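Local coordinates for protein invasin homolog AafB, Major fimbrial subunit of aggregative adherence fimbria II AafA chimeric construct (Escherichia coli, PDB 4OR1) that is probably a minor pilin of aggregative adherence fimbriae II, a chaperone-usher pilus of enteroaggregative E. coli used in adhesion and biofilm formation, at residues Lys75-Leu80 against Gly113-Lys118; Thr13-Glu18 against Val105-Met110. All blocks are in the same frame, centred on the assembly; numbering follows the deposited sequence.

Interaction 1: residues Lys75-Leu80 against Gly113-Lys118; sequences KLWVRL and GNQWAK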
loop_
_atom_site.group_PDB
_atom_site.type_symbol
_atom_site.label_atom_id
_atom_site.label_comp_id
_atom_site.label_asym_id
_atom_site.label_seq_id
_atom_site.Cartn_x
_atom_site.Cartn_y
_atom_site.Cartn_z
ATOM N N LYS A 75 11.085 10.343 6.014
ATOM C CA LYS A 75 10.426 9.802 4.832
ATOM C C LYS A 75 10.703 8.316 4.707
ATOM O O LYS A 75 11.726 7.817 5.171
ATOM C CB LYS A 75 10.890 10.500 3.548
ATOM C CG LYS A 75 10.774 12.015 3.530
ATOM C CD LYS A 75 11.226 12.542 2.170
ATOM C CE LYS A 75 11.570 14.036 2.199
ATOM N NZ LYS A 75 10.360 14.887 2.290
ATOM N N LEU A 76 9.795 7.617 4.048
ATOM C CA LEU A 76 9.932 6.194 3.859
ATOM C C LEU A 76 9.613 5.909 2.401
ATOM O O LEU A 76 8.548 6.288 1.912
ATOM C CB LEU A 76 8.940 5.487 4.762
ATOM C CG LEU A 76 9.350 4.152 5.336
ATOM C CD1 LEU A 76 10.348 4.379 6.427
ATOM C CD2 LEU A 76 8.129 3.513 5.920
ATOM N N TRP A 77 10.531 5.266 1.694
ATOM C CA TRP A 77 10.304 4.992 0.288
ATOM C C TRP A 77 9.787 3.589 0.152
ATOM O O TRP A 77 10.437 2.637 0.576
ATOM C CB TRP A 77 11.574 5.227 -0.528
ATOM C CG TRP A 77 11.829 6.696 -0.736
ATOM C CD1 TRP A 77 11.372 7.470 -1.768
ATOM C CD2 TRP A 77 12.547 7.577 0.139
ATOM N NE1 TRP A 77 11.770 8.781 -1.595
ATOM C CE2 TRP A 77 12.484 8.879 -0.432
ATOM C CE3 TRP A 77 13.230 7.399 1.352
ATOM C CZ2 TRP A 77 13.094 9.992 0.162
ATOM C CZ3 TRP A 77 13.827 8.504 1.947
ATOM C CH2 TRP A 77 13.759 9.788 1.347
ATOM N N VAL A 78 8.595 3.460 -0.410
ATOM C CA VAL A 78 7.858 2.202 -0.331
ATOM C C VAL A 78 7.161 1.923 -1.652
ATOM O O VAL A 78 6.815 2.862 -2.384
ATOM C CB VAL A 78 6.815 2.236 0.820
ATOM C CG1 VAL A 78 7.503 2.568 2.159
ATOM C CG2 VAL A 78 5.708 3.236 0.536
ATOM N N ARG A 79 6.965 0.645 -1.966
ATOM C CA ARG A 79 6.202 0.285 -3.163
ATOM C C ARG A 79 5.076 -0.701 -2.866
ATOM O O ARG A 79 5.161 -1.477 -1.911
ATOM C CB ARG A 79 7.116 -0.219 -4.300
ATOM C CG ARG A 79 7.714 -1.577 -4.061
ATOM C CD ARG A 79 8.732 -1.953 -5.139
ATOM N NE ARG A 79 9.326 -3.266 -4.841
ATOM C CZ ARG A 79 10.525 -3.451 -4.292
ATOM N NH1 ARG A 79 11.298 -2.415 -4.004
ATOM N NH2 ARG A 79 10.952 -4.674 -4.045
ATOM N N LEU A 80 4.026 -0.642 -3.686
ATOM C CA LEU A 80 2.901 -1.564 -3.609
ATOM C C LEU A 80 3.083 -2.756 -4.514
ATOM O O LEU A 80 3.976 -2.777 -5.350
ATOM C CB LEU A 80 1.629 -0.869 -4.058
ATOM C CG LEU A 80 0.816 -0.114 -3.011
ATOM C CD1 LEU A 80 -0.276 0.668 -3.694
ATOM C CD2 LEU A 80 0.209 -1.058 -2.001
ATOM N N GLY A 113 13.865 -0.092 -2.189
ATOM C CA GLY A 113 15.318 0.058 -2.068
ATOM C C GLY A 113 15.777 0.090 -0.613
ATOM O O GLY A 113 14.974 0.388 0.289
ATOM N N ASN A 114 17.063 -0.209 -0.379
ATOM C CA ASN A 114 17.637 -0.156 0.969
ATOM C C ASN A 114 17.619 1.255 1.513
ATOM O O ASN A 114 17.911 2.204 0.779
ATOM C CB ASN A 114 19.076 -0.651 0.974
ATOM C CG ASN A 114 19.184 -2.114 0.692
ATOM O OD1 ASN A 114 18.251 -2.879 0.925
ATOM N ND2 ASN A 114 20.340 -2.530 0.208
ATOM N N GLN A 115 17.284 1.393 2.794
ATOM C CA GLN A 115 17.198 2.707 3.429
ATOM C C GLN A 115 17.299 2.634 4.949
ATOM O O GLN A 115 17.025 1.594 5.559
ATOM C CB GLN A 115 15.906 3.427 3.019
ATOM C CG GLN A 115 14.640 2.608 3.233
ATOM C CD GLN A 115 13.434 3.181 2.514
ATOM O OE1 GLN A 115 13.020 2.673 1.475
ATOM N NE2 GLN A 115 12.875 4.243 3.057
ATOM N N TRP A 116 17.690 3.753 5.552
ATOM C CA TRP A 116 17.755 3.880 6.993
ATOM C C TRP A 116 16.650 4.826 7.421
ATOM O O TRP A 116 16.728 6.032 7.167
ATOM C CB TRP A 116 19.121 4.431 7.409
ATOM C CG TRP A 116 20.231 3.437 7.257
ATOM C CD1 TRP A 116 20.884 3.105 6.104
ATOM C CD2 TRP A 116 20.815 2.640 8.291
ATOM N NE1 TRP A 116 21.834 2.145 6.354
ATOM C CE2 TRP A 116 21.814 1.842 7.689
ATOM C CE3 TRP A 116 20.586 2.517 9.668
ATOM C CZ2 TRP A 116 22.585 0.936 8.414
ATOM C CZ3 TRP A 116 21.355 1.612 10.388
ATOM C CH2 TRP A 116 22.342 0.833 9.757
ATOM N N ALA A 117 15.615 4.282 8.060
ATOM C CA ALA A 117 14.451 5.077 8.458
ATOM C C ALA A 117 14.705 5.746 9.787
ATOM O O ALA A 117 15.157 5.101 10.722
ATOM C CB ALA A 117 13.218 4.203 8.552
ATOM N N LYS A 118 14.418 7.044 9.873
ATOM C CA LYS A 118 14.410 7.740 11.152
ATOM C C LYS A 118 13.365 7.065 12.048
ATOM O O LYS A 118 12.331 6.596 11.555
ATOM C CB LYS A 118 14.080 9.218 10.953
#

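Interaction 2: residues Thr13-Glu18 against Val105-Met110; sequences TEISLE and VIFDVM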
loop_
_atom_site.group_PDB
_atom_site.type_symbol
_atom_site.label_atom_id
_atom_site.label_comp_id
_atom_site.label_asym_id
_atom_site.label_seq_id
_atom_site.Cartn_x
_atom_site.Cartn_y
_atom_site.Cartn_z
ATOM N N THR A 13 -17.771 -4.132 -1.089
ATOM C CA THR A 13 -16.344 -3.842 -1.226
ATOM C C THR A 13 -15.715 -3.549 0.130
ATOM O O THR A 13 -15.888 -2.447 0.659
ATOM C CB THR A 13 -16.119 -2.606 -2.133
ATOM O OG1 THR A 13 -16.690 -2.842 -3.423
ATOM C CG2 THR A 13 -14.643 -2.311 -2.300
ATOM N N GLU A 14 -14.988 -4.515 0.695
ATOM C CA GLU A 14 -14.246 -4.252 1.938
ATOM C C GLU A 14 -12.714 -4.457 1.838
ATOM O O GLU A 14 -12.226 -5.396 1.192
ATOM C CB GLU A 14 -14.864 -4.983 3.138
ATOM C CG GLU A 14 -14.418 -6.413 3.302
ATOM C CD GLU A 14 -14.730 -6.952 4.672
ATOM O OE1 GLU A 14 -13.780 -7.107 5.471
ATOM O OE2 GLU A 14 -15.924 -7.206 4.950
ATOM N N ILE A 15 -11.977 -3.551 2.481
ATOM C CA ILE A 15 -10.518 -3.501 2.386
ATOM C C ILE A 15 -9.886 -3.449 3.770
ATOM O O ILE A 15 -10.374 -2.759 4.675
ATOM C CB ILE A 15 -10.050 -2.284 1.556
ATOM C CG1 ILE A 15 -8.521 -2.261 1.420
ATOM C CG2 ILE A 15 -10.581 -0.981 2.166
ATOM C CD1 ILE A 15 -7.988 -1.174 0.490
ATOM N N SER A 16 -8.795 -4.183 3.928
ATOM C CA SER A 16 -8.091 -4.191 5.187
ATOM C C SER A 16 -6.593 -4.147 4.937
ATOM O O SER A 16 -6.107 -4.677 3.936
ATOM C CB SER A 16 -8.471 -5.431 5.995
ATOM O OG SER A 16 -7.908 -6.593 5.413
ATOM N N LEU A 17 -5.877 -3.516 5.863
ATOM C CA LEU A 17 -4.432 -3.420 5.808
ATOM C C LEU A 17 -3.841 -3.706 7.203
ATOM O O LEU A 17 -4.311 -3.160 8.205
ATOM C CB LEU A 17 -4.054 -2.022 5.314
ATOM C CG LEU A 17 -2.588 -1.595 5.243
ATOM C CD1 LEU A 17 -1.801 -2.462 4.278
ATOM C CD2 LEU A 17 -2.505 -0.123 4.866
ATOM N N GLU A 18 -2.814 -4.555 7.262
ATOM C CA GLU A 18 -2.213 -4.981 8.528
ATOM C C GLU A 18 -0.704 -4.827 8.515
ATOM O O GLU A 18 -0.024 -5.460 7.702
ATOM C CB GLU A 18 -2.543 -6.448 8.817
ATOM C CG GLU A 18 -4.017 -6.758 9.022
ATOM C CD GLU A 18 -4.642 -5.963 10.156
ATOM O OE1 GLU A 18 -3.935 -5.675 11.152
ATOM O OE2 GLU A 18 -5.845 -5.629 10.047
ATOM N N VAL A 105 -8.035 -10.345 -3.397
ATOM C CA VAL A 105 -6.596 -10.308 -3.675
ATOM C C VAL A 105 -5.810 -9.929 -2.434
ATOM O O VAL A 105 -6.313 -9.230 -1.550
ATOM C CB VAL A 105 -6.222 -9.293 -4.771
ATOM C CG1 VAL A 105 -6.738 -9.753 -6.112
ATOM C CG2 VAL A 105 -6.746 -7.909 -4.422
ATOM N N ILE A 106 -4.570 -10.398 -2.386
ATOM C CA ILE A 106 -3.618 -9.970 -1.378
ATOM C C ILE A 106 -2.691 -8.941 -2.024
ATOM O O ILE A 106 -2.370 -9.045 -3.208
ATOM C CB ILE A 106 -2.799 -11.175 -0.833
ATOM C CG1 ILE A 106 -3.715 -12.233 -0.201
ATOM C CG2 ILE A 106 -1.734 -10.717 0.160
ATOM C CD1 ILE A 106 -4.583 -11.711 0.934
ATOM N N PHE A 107 -2.288 -7.934 -1.257
ATOM C CA PHE A 107 -1.268 -6.995 -1.714
ATOM C C PHE A 107 -0.308 -6.622 -0.581
ATOM O O PHE A 107 -0.656 -6.740 0.607
ATOM C CB PHE A 107 -1.907 -5.748 -2.323
ATOM C CG PHE A 107 -2.685 -4.929 -1.345
ATOM C CD1 PHE A 107 -2.044 -3.988 -0.547
ATOM C CD2 PHE A 107 -4.062 -5.096 -1.220
ATOM C CE1 PHE A 107 -2.765 -3.226 0.370
ATOM C CE2 PHE A 107 -4.796 -4.339 -0.312
ATOM C CZ PHE A 107 -4.146 -3.401 0.485
ATOM N N ASP A 108 0.893 -6.179 -0.959
ATOM C CA ASP A 108 1.944 -5.845 -0.000
ATOM C C ASP A 108 2.432 -4.403 -0.157
ATOM O O ASP A 108 2.474 -3.865 -1.266
ATOM C CB ASP A 108 3.130 -6.806 -0.154
ATOM C CG ASP A 108 2.801 -8.238 0.263
ATOM O OD1 ASP A 108 2.251 -8.449 1.359
ATOM O OD2 ASP A 108 3.116 -9.167 -0.505
ATOM N N VAL A 109 2.795 -3.787 0.966
ATOM C CA VAL A 109 3.531 -2.533 0.964
ATOM C C VAL A 109 4.967 -2.855 1.346
ATOM O O VAL A 109 5.218 -3.392 2.429
ATOM C CB VAL A 109 2.961 -1.555 1.990
ATOM C CG1 VAL A 109 3.795 -0.275 2.033
ATOM C CG2 VAL A 109 1.521 -1.224 1.660
ATOM N N MET A 110 5.904 -2.532 0.463
ATOM C CA MET A 110 7.300 -2.936 0.660
ATOM C C MET A 110 8.258 -1.766 0.673
ATOM O O MET A 110 8.019 -0.739 0.024
ATOM C CB MET A 110 7.763 -3.891 -0.432
ATOM C CG MET A 110 7.009 -5.197 -0.505
ATOM S SD MET A 110 7.260 -6.001 -2.100
ATOM C CE MET A 110 6.166 -5.021 -3.135
#

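Interaction 1: residues Lys75-Leu80 against Gly113-Lys118
At one end of the immunoglobulin-like sandwich of the AafB part, where the chain leaving strand 104-111 turns away from its sheet neighbour, strand 75-80, Gln115 reaches back to that neighbour and meets Leu76 and Trp77. Its CG sits between the backbone N and the carbonyl carbon (chi1 52°), and from there the chain runs extended to bring the amide against the backbone of Trp77. The two ends of the amide lie beside Trp77 N and Trp77 O. The same amide lies at the edge of the indole, near CE3, with the two planes 48° apart. One indole face is occupied by CB of Lys75, 3.7 Å above the plane and offset toward the rim.

On the buried side, Leu76 CD1 touches Ala117 CB at 3.6 Å. Leu76 and Gln115 cross at about a right angle, and both also rest on Leu28 of strand 27-28, the short partner of strand 115-116.

At the other end of the contact the chemistry changes to charge. The extended side chain of Arg79 carries NH1 to 3.9 Å from Gly113 N, which lies near the plane of the guanidinium at its edge. These two donors share an acceptor, Asp30 OD1, with NH1 in a salt bridge and Gly113 N in a hydrogen bond; NH1 also forms a salt bridge with Asp112. Two carboxylates around one guanidinium probably stabilise its positive charge, and Asp30 ties strand 75-80 to the turn at Gly113 through a common oxygen, while Gln115 sets a polar group beside the Trp77 backbone where the main chains have parted.

Interaction 2: residues Thr13-Glu18 against Val105-Met110
Phe107 carries the contact, meeting Leu17 most closely: CE1 is 4.1 Å from Leu17 CD1, and the two side chains cross at about a right angle. The far end of the ring, CZ, lies 4.2 Å from the backbone O of Ser16 and 4.4 Å from Ile15 CD1. Leu17 CD1, Ile15 CD1 and Ser16 O all approach the ring obliquely. Leu17 CD1 also lies 4.4 Å from Val109 CG2. With CG trans to the backbone N (chi1 176°), Leu17 places its CD1 branch against both Phe107 and Val109.

The strands run in the same general direction, 40° apart, with axes 8.9 Å from each other at closest, and no hydrogen bond joins them. In the immunoglobulin-like sandwich of the AafB part, both flank strand 33-41, antiparallel to each, so the side chains meet across an intervening strand. That strand is bonded through its backbone to each: Ser16 pairs with Arg38 and Phe107 with Gly37, which brings no side chain of its own. Farther out, the opposing sheet supports the cluster, with Ile50 against Ile15 and Phe107, and Val126 against Leu17 and Phe107. Ile15 and Leu17 also touch Ala148, in the AafA segment fused to the chain by engineering.

How the interactions relate
From the N terminus the chain first lays down strand 13-19, whose partner in interaction 2 arrives 87 residues later in strand 104-111. Strand 75-80 lies within that stretch of chain, and interaction 1 closes a shorter span, its segments 33 residues apart; Gly113-Lys118 comes shortly after strand 104-111, so the two contacts cross along the chain rather than nest. Their centres are 19 Å apart. Strands 75-80 and 104-111 are neighbours in one antiparallel sheet and link the two directly, probably by a hydrogen bond from Arg79 N to Met110 O. Interaction 2 spans strand 33-41 within that sheet, whereas interaction 1 ties it to the short two-stranded sheet of 27-28 and 115-116.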